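PDB 5X5H: cystathionine beta-lyases/cystathionine gamma-synthases from Corynebacterium glutamicum, which probably catalyses the PLP-dependent formation of L,L-cystathionine and succinate from O-succinyl-L-homoserine and L-cysteine in methionine biosynthesis. Local coordinates for residues S201-I206 against D211-L216; P290-A295 against K300-M305. One frame throughout, in Å; residues are numbered along the deposited sequence.

Interaction 1 (S201-I206 against D211-L216); sequences STTKYI and DVVGGL. With PLP (pyridoxal-5'-phosphate), chain B.
Beside the junction of Thr203 with Gly214 the flat group is the pyridine ring of PLP. Neither segment stacks on its faces; Lys204 reaches its rim, where NZ is joined covalently to C4A (1.4 Å) and makes a weak hydrogen bond to O3. Tyr107 of the same pocket probably covers one face, as in related enzymes. The bond from NZ to C4A is consistent with the internal aldimine expected of this family.

From residues 201-206 two hydroxyls reach the phosphate, Ser201 OG donating to PLP O2P at 2.8 Å and Thr203 OG1 donating to the same oxygen at 2.7 Å. PLP is also bonded by Gly82, Met83, and Tyr52 and Arg54 of the second subunit. Thr203 holds OG1 on the side of its own N (chi1 -50°), where it also accepts the N-H of Gly214, 2.9 Å from N to OG1 and fairly straight at 163°. One hydroxyl thus links the glycine backbone to the phosphate, and its two bonds, one given and one accepted, together limit its rotation. Gly214 O accepts two weak bonds, a strongly bent one from Thr202 N at 2.8 Å and a longer one from Thr203 N. Val212 O receives the CA-H of Thr203.

Three waters bridge the segments. Two bind Thr202 OG1, one donating onward to Gly215 O and the other to Val212 O; a third donates to both Thr203 O and Val212 O. On the apolar branch, Thr202 CG2 meets Leu216 CB at 3.9 Å.

Ser201 and Gly215 form an antiparallel, non-hydrogen-bonded pair where strand 197-201 meets strand 215-219 in the large mixed sheet. Strand 75-79 flanks the latter, Leu216 packs on helix 58-70, and Thr202 packs on helix 241-251.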
loop_
_atom_site.group_PDB
_atom_site.type_symbol
_atom_site.label_atom_id
_atom_site.label_comp_id
_atom_site.label_asym_id
_atom_site.label_seq_id
_atom_site.Cartn_x
_atom_site.Cartn_y
_atom_site.Cartn_z
ATOM N N SER A 201 10.469 8.518 18.000
ATOM C CA SER A 201 9.276 7.757 17.571
ATOM C C SER A 201 8.723 8.501 16.328
ATOM O O SER A 201 8.157 9.556 16.511
ATOM C CB SER A 201 8.266 7.719 18.630
ATOM O OG SER A 201 7.043 7.188 18.047
ATOM N N THR A 202 8.935 8.004 15.122
ATOM C CA THR A 202 8.394 8.630 13.931
ATOM C C THR A 202 6.927 8.422 13.817
ATOM O O THR A 202 6.241 9.072 12.994
ATOM C CB THR A 202 9.141 8.164 12.702
ATOM O OG1 THR A 202 8.952 6.740 12.502
ATOM C CG2 THR A 202 10.620 8.386 12.764
ATOM N N THR A 203 6.337 7.529 14.663
ATOM C CA THR A 203 4.895 7.386 14.832
ATOM C C THR A 203 4.172 8.686 15.030
ATOM O O THR A 203 2.977 8.785 14.727
ATOM C CB THR A 203 4.695 6.472 16.062
ATOM O OG1 THR A 203 5.503 5.298 15.906
ATOM C CG2 THR A 203 3.241 6.041 16.164
ATOM N N LYS A 204 4.860 9.614 15.663
ATOM C CA LYS A 204 4.285 10.877 16.106
ATOM C C LYS A 204 4.445 11.977 15.043
ATOM O O LYS A 204 3.868 11.809 13.993
ATOM C CB LYS A 204 4.854 11.215 17.486
ATOM C CG LYS A 204 4.923 10.174 18.547
ATOM C CD LYS A 204 3.720 9.425 18.696
ATOM C CE LYS A 204 3.783 8.309 19.871
ATOM N NZ LYS A 204 4.604 8.370 21.149
ATOM N N TYR A 205 5.163 13.042 15.291
ATOM C CA TYR A 205 5.260 14.140 14.359
ATOM C C TYR A 205 5.904 13.884 13.033
ATOM O O TYR A 205 5.485 14.512 12.013
ATOM C CB TYR A 205 5.915 15.393 14.998
ATOM C CG TYR A 205 5.162 16.078 16.112
ATOM C CD1 TYR A 205 4.116 16.852 15.819
ATOM C CD2 TYR A 205 5.481 15.832 17.439
ATOM C CE1 TYR A 205 3.432 17.524 16.829
ATOM C CE2 TYR A 205 4.765 16.447 18.441
ATOM C CZ TYR A 205 3.748 17.264 18.105
ATOM O OH TYR A 205 3.031 17.941 19.122
ATOM N N ILE A 206 6.979 13.092 12.994
ATOM C CA ILE A 206 7.684 12.914 11.726
ATOM C C ILE A 206 6.751 12.303 10.650
ATOM O O ILE A 206 6.595 12.885 9.557
ATOM C CB ILE A 206 8.985 12.151 11.936
ATOM C CG1 ILE A 206 9.986 13.091 12.569
ATOM C CG2 ILE A 206 9.505 11.514 10.659
ATOM C CD1 ILE A 206 11.212 12.358 13.118
ATOM N N ASP A 211 -0.742 7.036 11.020
ATOM C CA ASP A 211 -0.956 5.822 10.225
ATOM C C ASP A 211 0.189 4.911 10.052
ATOM O O ASP A 211 0.098 3.879 9.327
ATOM C CB ASP A 211 -1.592 6.128 8.882
ATOM C CG ASP A 211 -0.784 7.028 8.018
ATOM O OD1 ASP A 211 0.367 7.438 8.339
ATOM O OD2 ASP A 211 -1.267 7.391 6.869
ATOM N N VAL A 212 1.302 5.197 10.672
ATOM C CA VAL A 212 2.502 4.346 10.561
ATOM C C VAL A 212 3.256 4.401 11.910
ATOM O O VAL A 212 3.649 5.479 12.344
ATOM C CB VAL A 212 3.411 4.688 9.367
ATOM C CG1 VAL A 212 3.588 6.158 9.138
ATOM C CG2 VAL A 212 4.731 4.018 9.471
ATOM N N VAL A 213 3.602 3.262 12.501
ATOM C CA VAL A 213 4.436 3.100 13.699
ATOM C C VAL A 213 5.873 3.010 13.191
ATOM O O VAL A 213 6.150 2.255 12.259
ATOM C CB VAL A 213 4.025 1.900 14.498
ATOM C CG1 VAL A 213 4.941 1.700 15.668
ATOM C CG2 VAL A 213 2.586 2.032 14.974
ATOM N N GLY A 214 6.804 3.712 13.795
ATOM C CA GLY A 214 8.206 3.664 13.405
ATOM C C GLY A 214 9.121 4.357 14.403
ATOM O O GLY A 214 8.668 5.168 15.207
ATOM N N GLY A 215 10.416 4.009 14.359
ATOM C CA GLY A 215 11.461 4.678 15.130
ATOM C C GLY A 215 12.663 4.967 14.331
ATOM O O GLY A 215 12.822 4.417 13.211
ATOM N N LEU A 216 13.529 5.851 14.821
ATOM C CA LEU A 216 14.707 6.186 14.105
ATOM C C LEU A 216 15.749 6.702 15.052
ATOM O O LEU A 216 15.405 7.415 16.008
ATOM C CB LEU A 216 14.361 7.163 13.011
ATOM C CG LEU A 216 15.153 7.109 11.654
ATOM C CD1 LEU A 216 14.304 7.478 10.514
ATOM C CD2 LEU A 216 16.461 7.894 11.712
HETATM N N1 PLP B . 9.224 8.303 23.213
HETATM C C2 PLP B . 8.250 9.177 23.343
HETATM C C2A PLP B . 8.614 10.520 23.878
HETATM C C3 PLP B . 7.023 8.902 22.838
HETATM O O3 PLP B . 5.973 9.789 22.916
HETATM C C4 PLP B . 6.729 7.660 22.249
HETATM C C4A PLP B . 5.377 7.386 21.731
HETATM C C5 PLP B . 7.735 6.665 22.265
HETATM C C6 PLP B . 8.970 7.060 22.749
HETATM C C5A PLP B . 7.528 5.233 21.775
HETATM O O4P PLP B . 7.414 5.176 20.313
HETATM P P PLP B . 6.516 4.067 19.624
HETATM O O1P PLP B . 5.105 4.229 20.155
HETATM O O2P PLP B . 6.732 4.449 18.173
HETATM O O3P PLP B . 7.126 2.701 19.947
HETATM O O HOH W 1 10.822 5.233 11.015
HETATM O O HOH W 2 6.551 6.258 11.322
HETATM O O HOH W 3 2.298 7.788 12.239
#

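Interaction 2 (P290-A295 against K300-M305); sequences PGHEVA and KRFGGM
His292 and Phe302 form the aromatic part of this contact. Their planes are only 29° from parallel, but the rings are slid so far apart, 5.4 Å between centroids, that they barely overlap. The closest approach, His292 CE1 to Phe302 CZ, is 3.7 Å, with ND1 also near CE1 of the phenyl ring. The imidazole reaches there because CG is anti to the backbone N (chi1 169°), which brings the ring within range of Phe302.

The apolar part is made by Ala295, one helical turn on. Its CB points at the opposite segment and lies at the edge of the Phe302 ring, in the ring plane, 4.0 Å from CE1 and 4.1 Å from CD1. The phenyl group therefore has a methyl at one stretch of its rim and the imidazole meeting it obliquely at CZ.

These contacts close a helix-to-strand connection in the C-terminal domain of this fold-type I PLP enzyme: helix 292-298 turns through residues 300-304 into strand 305-310, which pairs antiparallel with strand 278-282.

Backbone bonds and turns shape both segments. Gly291, with positive phi, is the N-cap, and its O accepts Ala295 N at 2.8 Å in the first turn. Gly303 also has positive phi, a conformation suited to glycine, and it directly follows Phe302.

Polar side chains find their partners outside the two segments. His292 ND1 is hydrogen-bonded to Pro284 O, which helps to fix the rotation of the imidazole against Phe302. The guanidinium group of Arg301 makes salt bridges with Asp259, Asp263 and Glu266 of helix 254-273, while Tyr283 packs on Phe302 and bonds through its hydroxyl to Gly303 O.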
loop_
_atom_site.group_PDB
_atom_site.type_symbol
_atom_site.label_atom_id
_atom_site.label_comp_id
_atom_site.label_asym_id
_atom_site.label_seq_id
_atom_site.Cartn_x
_atom_site.Cartn_y
_atom_site.Cartn_z
ATOM N N PRO A 290 8.386 25.652 34.250
ATOM C CA PRO A 290 9.757 25.427 34.754
ATOM C C PRO A 290 10.692 25.132 33.578
ATOM O O PRO A 290 10.324 24.313 32.730
ATOM C CB PRO A 290 9.580 24.261 35.705
ATOM C CG PRO A 290 8.178 24.367 36.153
ATOM C CD PRO A 290 7.447 24.727 34.847
ATOM N N GLY A 291 11.768 25.823 33.478
ATOM C CA GLY A 291 12.690 25.613 32.381
ATOM C C GLY A 291 12.351 26.382 31.151
ATOM O O GLY A 291 13.055 26.241 30.148
ATOM N N HIS A 292 11.384 27.303 31.251
ATOM C CA HIS A 292 11.045 28.124 30.080
ATOM C C HIS A 292 12.246 28.788 29.413
ATOM O O HIS A 292 12.399 28.802 28.189
ATOM C CB HIS A 292 9.994 29.244 30.450
ATOM C CG HIS A 292 9.798 30.258 29.388
ATOM N ND1 HIS A 292 9.122 29.982 28.212
ATOM C CD2 HIS A 292 10.320 31.500 29.231
ATOM C CE1 HIS A 292 9.166 31.068 27.424
ATOM N NE2 HIS A 292 9.860 32.025 28.042
ATOM N N GLU A 293 13.183 29.381 30.186
ATOM C CA GLU A 293 14.323 30.047 29.643
ATOM C C GLU A 293 15.290 29.059 28.928
ATOM O O GLU A 293 15.830 29.434 27.868
ATOM C CB GLU A 293 15.034 30.912 30.734
ATOM C CG GLU A 293 14.046 31.996 31.202
ATOM C CD GLU A 293 14.033 33.316 30.428
ATOM O OE1 GLU A 293 14.643 34.293 30.951
ATOM O OE2 GLU A 293 13.372 33.414 29.358
ATOM N N VAL A 294 15.407 27.870 29.472
ATOM C CA VAL A 294 16.186 26.773 28.817
ATOM C C VAL A 294 15.456 26.417 27.515
ATOM O O VAL A 294 16.130 26.320 26.495
ATOM C CB VAL A 294 16.351 25.604 29.742
ATOM C CG1 VAL A 294 17.002 24.428 29.006
ATOM C CG2 VAL A 294 17.273 26.028 30.935
ATOM N N ALA A 295 14.140 26.299 27.561
ATOM C CA ALA A 295 13.478 25.916 26.331
ATOM C C ALA A 295 13.665 26.935 25.259
ATOM O O ALA A 295 13.828 26.618 24.107
ATOM C CB ALA A 295 12.004 25.723 26.570
ATOM N N LYS A 300 13.266 26.172 18.739
ATOM C CA LYS A 300 12.854 27.202 17.864
ATOM C C LYS A 300 11.476 27.730 18.189
ATOM O O LYS A 300 11.216 28.947 18.072
ATOM C CB LYS A 300 12.832 26.678 16.414
ATOM C CG LYS A 300 12.422 27.633 15.307
ATOM C CD LYS A 300 12.304 26.996 13.912
ATOM C CE LYS A 300 12.296 28.147 12.905
ATOM N NZ LYS A 300 11.951 27.582 11.581
ATOM N N ARG A 301 10.589 26.824 18.594
ATOM C CA ARG A 301 9.252 27.126 19.054
ATOM C C ARG A 301 8.973 26.105 20.158
ATOM O O ARG A 301 9.725 25.214 20.391
ATOM C CB ARG A 301 8.182 27.079 17.965
ATOM C CG ARG A 301 8.588 28.003 16.815
ATOM C CD ARG A 301 7.527 28.324 15.843
ATOM N NE ARG A 301 6.375 28.964 16.505
ATOM C CZ ARG A 301 5.221 29.052 15.940
ATOM N NH1 ARG A 301 5.004 28.617 14.734
ATOM N NH2 ARG A 301 4.241 29.596 16.618
ATOM N N PHE A 302 7.809 26.196 20.783
ATOM C CA PHE A 302 7.591 25.457 22.060
ATOM C C PHE A 302 6.711 24.270 21.947
ATOM O O PHE A 302 6.395 23.581 22.934
ATOM C CB PHE A 302 7.034 26.481 23.081
ATOM C CG PHE A 302 7.992 27.556 23.355
ATOM C CD1 PHE A 302 9.079 27.352 24.132
ATOM C CD2 PHE A 302 7.750 28.805 22.871
ATOM C CE1 PHE A 302 9.975 28.400 24.488
ATOM C CE2 PHE A 302 8.602 29.859 23.221
ATOM C CZ PHE A 302 9.692 29.633 24.002
ATOM N N GLY A 303 6.284 23.918 20.702
ATOM C CA GLY A 303 5.692 22.653 20.424
ATOM C C GLY A 303 4.174 22.656 20.359
ATOM O O GLY A 303 3.447 23.643 20.578
ATOM N N GLY A 304 3.637 21.518 19.997
ATOM C CA GLY A 304 2.230 21.299 19.894
ATOM C C GLY A 304 1.490 20.632 21.044
ATOM O O GLY A 304 0.275 20.431 20.968
ATOM N N MET A 305 2.232 20.252 22.061
ATOM C CA MET A 305 1.678 19.499 23.198
ATOM C C MET A 305 1.390 20.460 24.331
ATOM O O MET A 305 2.119 21.392 24.594
ATOM C CB MET A 305 2.670 18.478 23.653
ATOM C CG MET A 305 2.981 17.376 22.634
ATOM S SD MET A 305 1.644 16.453 21.990
ATOM C CE MET A 305 1.047 15.705 23.513
#

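How the interactions relate
Interaction 1 comes first along the chain and closes before interaction 2 opens. Their centres lie about 22 Å apart, and they belong with different sheets: interaction 1 joins strands 197-201 and 215-219 of the large PLP-binding sheet, whereas interaction 2 lies next to the smaller sheet, joining helix 292-298 to the loop leading into strand 305-310. They nevertheless touch through Tyr205, which follows the PLP lysine: its OH packs 3.5 Å from SD of Met305 and equally near CA of Gly304. The cofactor-binding turn thus abuts the start of strand 305-310, although interaction 2 itself lies away from the annotated sites.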